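Local coordinates for protein NAD-dependent aldehyde dehydrogenase (Burkholderia multivorans, PDB 5UJU) that probably oxidises aldehydes to carboxylic acids with NAD+ as electron acceptor, at residues D19-R31 with L165-R177. Sequence-based numbering, arbitrary orientation. Where two conformers were deposited one is given.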
loop_
_atom_site.group_PDB
_atom_site.type_symbol
_atom_site.label_atom_id
_atom_site.label_comp_id
_atom_site.label_asym_id
_atom_site.label_seq_id
_atom_site.Cartn_x
_atom_site.Cartn_y
_atom_site.Cartn_z
ATOM N N ASP A 19 -2.866 24.968 12.796
ATOM C CA ASP A 19 -1.807 25.740 12.150
ATOM C C ASP A 19 -0.555 24.896 11.941
ATOM O O ASP A 19 0.058 24.945 10.871
ATOM C CB ASP A 19 -1.492 26.990 12.967
ATOM C CG ASP A 19 -2.533 28.079 12.789
ATOM O OD1 ASP A 19 -3.412 27.921 11.911
ATOM O OD2 ASP A 19 -2.474 29.086 13.528
ATOM N N THR A 20 -0.158 24.116 12.955
ATOM C CA THR A 20 0.977 23.211 12.783
ATOM C C THR A 20 0.700 22.186 11.688
ATOM O O THR A 20 1.575 21.894 10.861
ATOM C CB THR A 20 1.300 22.498 14.095
ATOM O OG1 THR A 20 1.640 23.459 15.096
ATOM C CG2 THR A 20 2.477 21.548 13.904
ATOM N N LEU A 21 -0.529 21.663 11.648
ATOM C CA LEU A 21 -0.913 20.664 10.656
ATOM C C LEU A 21 -0.829 21.227 9.244
ATOM O O LEU A 21 -0.272 20.589 8.338
ATOM C CB LEU A 21 -2.335 20.180 10.944
ATOM C CG LEU A 21 -2.896 19.134 9.988
ATOM C CD1 LEU A 21 -2.029 17.877 10.050
ATOM C CD2 LEU A 21 -4.321 18.818 10.386
ATOM N N LYS A 22 -1.379 22.426 9.041
ATOM C CA LYS A 22 -1.350 23.045 7.719
ATOM C C LYS A 22 0.084 23.282 7.251
ATOM O O LYS A 22 0.407 23.068 6.077
ATOM C CB LYS A 22 -2.138 24.352 7.746
ATOM N N ARG A 23 0.954 23.729 8.156
ATOM C CA ARG A 23 2.351 23.948 7.803
ATOM C C ARG A 23 3.061 22.632 7.504
ATOM O O ARG A 23 3.937 22.575 6.633
ATOM C CB ARG A 23 3.049 24.708 8.927
ATOM C CG ARG A 23 4.479 25.103 8.629
ATOM C CD ARG A 23 4.594 26.117 7.496
ATOM N NE ARG A 23 5.986 26.326 7.089
ATOM C CZ ARG A 23 6.642 25.565 6.216
ATOM N NH1 ARG A 23 6.034 24.532 5.643
ATOM N NH2 ARG A 23 7.910 25.837 5.920
ATOM N N ALA A 24 2.702 21.557 8.216
ATOM C CA ALA A 24 3.318 20.268 7.931
ATOM C C ALA A 24 2.881 19.736 6.569
ATOM O O ALA A 24 3.689 19.136 5.847
ATOM C CB ALA A 24 3.004 19.270 9.040
ATOM N N LEU A 25 1.609 19.931 6.205
ATOM C CA LEU A 25 1.145 19.574 4.865
ATOM C C LEU A 25 1.936 20.314 3.793
ATOM O O LEU A 25 2.350 19.720 2.786
ATOM C CB LEU A 25 -0.344 19.884 4.702
ATOM C CG LEU A 25 -1.402 18.912 5.207
ATOM C CD1 LEU A 25 -2.788 19.529 4.998
ATOM C CD2 LEU A 25 -1.292 17.564 4.523
ATOM N N ALA A 26 2.123 21.624 3.973
ATOM C CA ALA A 26 2.920 22.382 3.012
ATOM C C ALA A 26 4.362 21.889 2.975
ATOM O O ALA A 26 4.991 21.886 1.907
ATOM C CB ALA A 26 2.880 23.874 3.344
ATOM N N ALA A 27 4.893 21.455 4.123
ATOM C CA ALA A 27 6.284 21.013 4.189
ATOM C C ALA A 27 6.504 19.719 3.411
ATOM O O ALA A 27 7.492 19.600 2.676
ATOM C CB ALA A 27 6.713 20.841 5.647
ATOM N N ILE A 28 5.604 18.738 3.553
ATOM C CA ILE A 28 5.814 17.464 2.869
ATOM C C ILE A 28 5.736 17.617 1.355
ATOM O O ILE A 28 6.362 16.832 0.625
ATOM C CB ILE A 28 4.820 16.382 3.345
ATOM C CG1 ILE A 28 3.376 16.777 3.015
ATOM C CG2 ILE A 28 4.997 16.105 4.826
ATOM C CD1 ILE A 28 2.338 15.712 3.429
ATOM N N GLU A 29 5.040 18.642 0.861
ATOM C CA GLU A 29 4.941 18.855 -0.579
ATOM C C GLU A 29 6.111 19.652 -1.157
ATOM O O GLU A 29 6.582 19.341 -2.258
ATOM C CB GLU A 29 3.634 19.569 -0.912
ATOM C CG GLU A 29 3.391 19.692 -2.394
ATOM C CD GLU A 29 1.953 20.034 -2.710
ATOM O OE1 GLU A 29 1.238 20.500 -1.794
ATOM O OE2 GLU A 29 1.535 19.830 -3.869
ATOM N N SER A 30 6.597 20.676 -0.451
ATOM C CA SER A 30 7.688 21.498 -0.974
ATOM C C SER A 30 9.063 20.900 -0.683
ATOM O O SER A 30 9.982 21.034 -1.501
ATOM C CB SER A 30 7.604 22.911 -0.396
ATOM O OG SER A 30 7.948 22.897 0.972
ATOM N N ARG A 31 9.221 20.275 0.486
ATOM C CA ARG A 31 10.405 19.493 0.861
ATOM C C ARG A 31 11.657 20.353 1.074
ATOM O O ARG A 31 12.782 19.858 0.961
ATOM C CB ARG A 31 10.669 18.370 -0.156
ATOM C CG ARG A 31 9.452 17.430 -0.324
ATOM C CD ARG A 31 9.796 16.047 -0.899
ATOM N NE ARG A 31 10.413 15.160 0.090
ATOM C CZ ARG A 31 9.749 14.495 1.041
ATOM N NH1 ARG A 31 8.426 14.608 1.163
ATOM N NH2 ARG A 31 10.413 13.711 1.882
ATOM N N LEU A 165 5.289 13.572 13.351
ATOM C CA LEU A 165 4.425 14.600 12.781
ATOM C C LEU A 165 4.327 14.460 11.268
ATOM O O LEU A 165 3.255 14.658 10.678
ATOM C CB LEU A 165 4.971 15.982 13.140
ATOM C CG LEU A 165 4.113 17.138 12.605
ATOM C CD1 LEU A 165 2.907 17.320 13.461
ATOM C CD2 LEU A 165 4.887 18.427 12.519
ATOM N N GLU A 166 5.440 14.099 10.630
ATOM C CA GLU A 166 5.439 13.798 9.204
ATOM C C GLU A 166 4.449 12.690 8.868
ATOM O O GLU A 166 3.685 12.796 7.902
ATOM C CB GLU A 166 6.856 13.413 8.775
ATOM C CG GLU A 166 7.000 13.097 7.315
ATOM C CD GLU A 166 8.437 12.723 6.977
ATOM O OE1 GLU A 166 8.967 11.795 7.625
ATOM O OE2 GLU A 166 9.018 13.357 6.079
ATOM N N ALA A 167 4.449 11.615 9.659
ATOM C CA ALA A 167 3.513 10.522 9.422
ATOM C C ALA A 167 2.062 10.987 9.584
ATOM O O ALA A 167 1.189 10.597 8.799
ATOM C CB ALA A 167 3.822 9.363 10.365
ATOM N N VAL A 168 1.790 11.817 10.598
ATOM C CA VAL A 168 0.440 12.342 10.797
ATOM C C VAL A 168 0.033 13.206 9.610
ATOM O O VAL A 168 -1.104 13.129 9.126
ATOM C CB VAL A 168 0.362 13.129 12.120
ATOM C CG1 VAL A 168 -0.976 13.845 12.240
ATOM C CG2 VAL A 168 0.573 12.202 13.306
ATOM N N ALA A 169 0.970 14.012 9.096
ATOM C CA ALA A 169 0.668 14.894 7.974
ATOM C C ALA A 169 0.329 14.099 6.713
ATOM O O ALA A 169 -0.623 14.438 6.000
ATOM C CB ALA A 169 1.847 15.843 7.715
ATOM N N TYR A 170 1.105 13.051 6.416
ATOM C CA TYR A 170 0.780 12.189 5.277
ATOM C C TYR A 170 -0.586 11.520 5.452
ATOM O O TYR A 170 -1.359 11.418 4.493
ATOM C CB TYR A 170 1.866 11.132 5.080
ATOM C CG TYR A 170 3.007 11.625 4.214
ATOM C CD1 TYR A 170 4.168 12.137 4.781
ATOM C CD2 TYR A 170 2.891 11.635 2.833
ATOM C CE1 TYR A 170 5.217 12.609 3.976
ATOM C CE2 TYR A 170 3.920 12.101 2.024
ATOM C CZ TYR A 170 5.072 12.587 2.604
ATOM O OH TYR A 170 6.063 13.049 1.799
ATOM N N ALA A 171 -0.884 11.030 6.660
ATOM C CA ALA A 171 -2.196 10.439 6.925
ATOM C C ALA A 171 -3.304 11.443 6.641
ATOM O O ALA A 171 -4.210 11.173 5.850
ATOM C CB ALA A 171 -2.275 9.945 8.371
ATOM N N TRP A 172 -3.225 12.625 7.258
ATOM C CA TRP A 172 -4.229 13.661 7.023
ATOM C C TRP A 172 -4.298 14.033 5.540
ATOM O O TRP A 172 -5.384 14.271 5.000
ATOM C CB TRP A 172 -3.916 14.884 7.891
ATOM C CG TRP A 172 -4.788 16.086 7.621
ATOM C CD1 TRP A 172 -4.387 17.333 7.230
ATOM C CD2 TRP A 172 -6.219 16.131 7.700
ATOM N NE1 TRP A 172 -5.484 18.158 7.075
ATOM C CE2 TRP A 172 -6.618 17.443 7.359
ATOM C CE3 TRP A 172 -7.202 15.192 8.043
ATOM C CZ2 TRP A 172 -7.956 17.838 7.348
ATOM C CZ3 TRP A 172 -8.538 15.586 8.023
ATOM C CH2 TRP A 172 -8.897 16.897 7.672
ATOM N N ASP A 173 -3.150 14.047 4.851
ATOM C CA ASP A 173 -3.143 14.387 3.430
ATOM C C ASP A 173 -4.055 13.459 2.621
ATOM O O ASP A 173 -4.739 13.903 1.695
ATOM C CB ASP A 173 -1.711 14.322 2.902
ATOM C CG ASP A 173 -1.532 15.054 1.578
ATOM O OD1 ASP A 173 -2.287 16.003 1.289
ATOM O OD2 ASP A 173 -0.613 14.675 0.833
ATOM N N GLN A 174 -4.074 12.164 2.954
ATOM C CA GLN A 174 -4.993 11.217 2.322
ATOM C C GLN A 174 -6.422 11.365 2.849
ATOM O O GLN A 174 -7.385 11.295 2.076
ATOM C CB GLN A 174 -4.531 9.776 2.558
ATOM C CG GLN A 174 -3.205 9.411 1.963
ATOM C CD GLN A 174 -3.205 9.667 0.475
ATOM O OE1 GLN A 174 -4.239 9.530 -0.187
ATOM N NE2 GLN A 174 -2.058 10.009 -0.068
ATOM N N LEU A 175 -6.581 11.492 4.164
ATOM C CA LEU A 175 -7.926 11.517 4.744
ATOM C C LEU A 175 -8.721 12.727 4.260
ATOM O O LEU A 175 -9.927 12.628 4.008
ATOM C CB LEU A 175 -7.843 11.495 6.272
ATOM C CG LEU A 175 -7.253 10.234 6.915
ATOM C CD1 LEU A 175 -6.963 10.432 8.406
ATOM C CD2 LEU A 175 -8.163 9.033 6.696
ATOM N N ARG A 176 -8.068 13.883 4.129
ATOM C CA ARG A 176 -8.790 15.091 3.759
ATOM C C ARG A 176 -9.312 15.062 2.329
ATOM O O ARG A 176 -10.141 15.908 1.987
ATOM C CB ARG A 176 -7.906 16.316 3.951
ATOM C CG ARG A 176 -6.800 16.418 2.934
ATOM C CD ARG A 176 -5.815 17.480 3.342
ATOM N NE ARG A 176 -4.732 17.602 2.376
ATOM C CZ ARG A 176 -4.527 18.669 1.613
ATOM N NH1 ARG A 176 -5.328 19.722 1.715
ATOM N NH2 ARG A 176 -3.500 18.693 0.770
ATOM N N ARG A 177 -8.865 14.123 1.492
ATOM C CA ARG A 177 -9.297 14.032 0.102
ATOM C C ARG A 177 -10.604 13.270 -0.066
ATOM O O ARG A 177 -11.089 13.143 -1.195
ATOM C CB ARG A 177 -8.222 13.350 -0.752
ATOM C CG ARG A 177 -6.826 13.916 -0.602
ATOM C CD ARG A 177 -5.850 13.203 -1.526
ATOM N NE ARG A 177 -4.476 13.259 -1.033
ATOM C CZ ARG A 177 -3.421 12.828 -1.718
ATOM N NH1 ARG A 177 -3.581 12.316 -2.932
ATOM N NH2 ARG A 177 -2.209 12.907 -1.192
HETATM O O HOH W 1 8.756 12.224 3.433
#
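Helix 19-30 crosses helix 165-175 almost perpendicularly (signed crossing angle -89°), the axes 9.1 Å apart at closest approach, near the closest pair of CA atoms, Leu25 and Ala169; the methyls of Ala24 and Ala169 touch. Ile28 fits as a knob into the hole formed by Glu166, Ala169, Tyr170 and Asp173. Its CG1 lies between backbone N and carbonyl carbon (chi1 63°), which carries CD1 over the centre of the Tyr170 ring, a CH-pi contact 4.0 Å from the centroid, while CG2 leans on CE1 of that ring. At the other end, Leu21 CD2 sits on one face of Trp172, 3.7 Å from the centroid of the five-membered ring; Phe14 meets the indole edge-to-face. Leu25 splits its branches: CD1 lies over a face of the Arg176 guanidinium and 3.5 Å from Trp172 CD1, and CD2 packs against Asp173 CB. Asp173 fixes the rotation of that guanidinium, since Arg176 NE and NH2 both donate to OD1, in the guanidinium plane; OD2 takes a weak bond from Arg177 NH2, and Arg177 NH1 salt-bridges Asp173 of the second subunit. Past the helix end, Arg31 bends at chi3 (77°), bringing NH1 to 3.1 Å from Ile28 O, on a lone pair, and 2.9 Å from Tyr170 OH. A water accepts from Arg31 NH2 and donates to Glu166 OE2, which also takes the N-H of Phe528. The apolar crossing is thus flanked by a water-bridged Arg31-Glu166 pair and a salt-bridge network reaching the dimer interface.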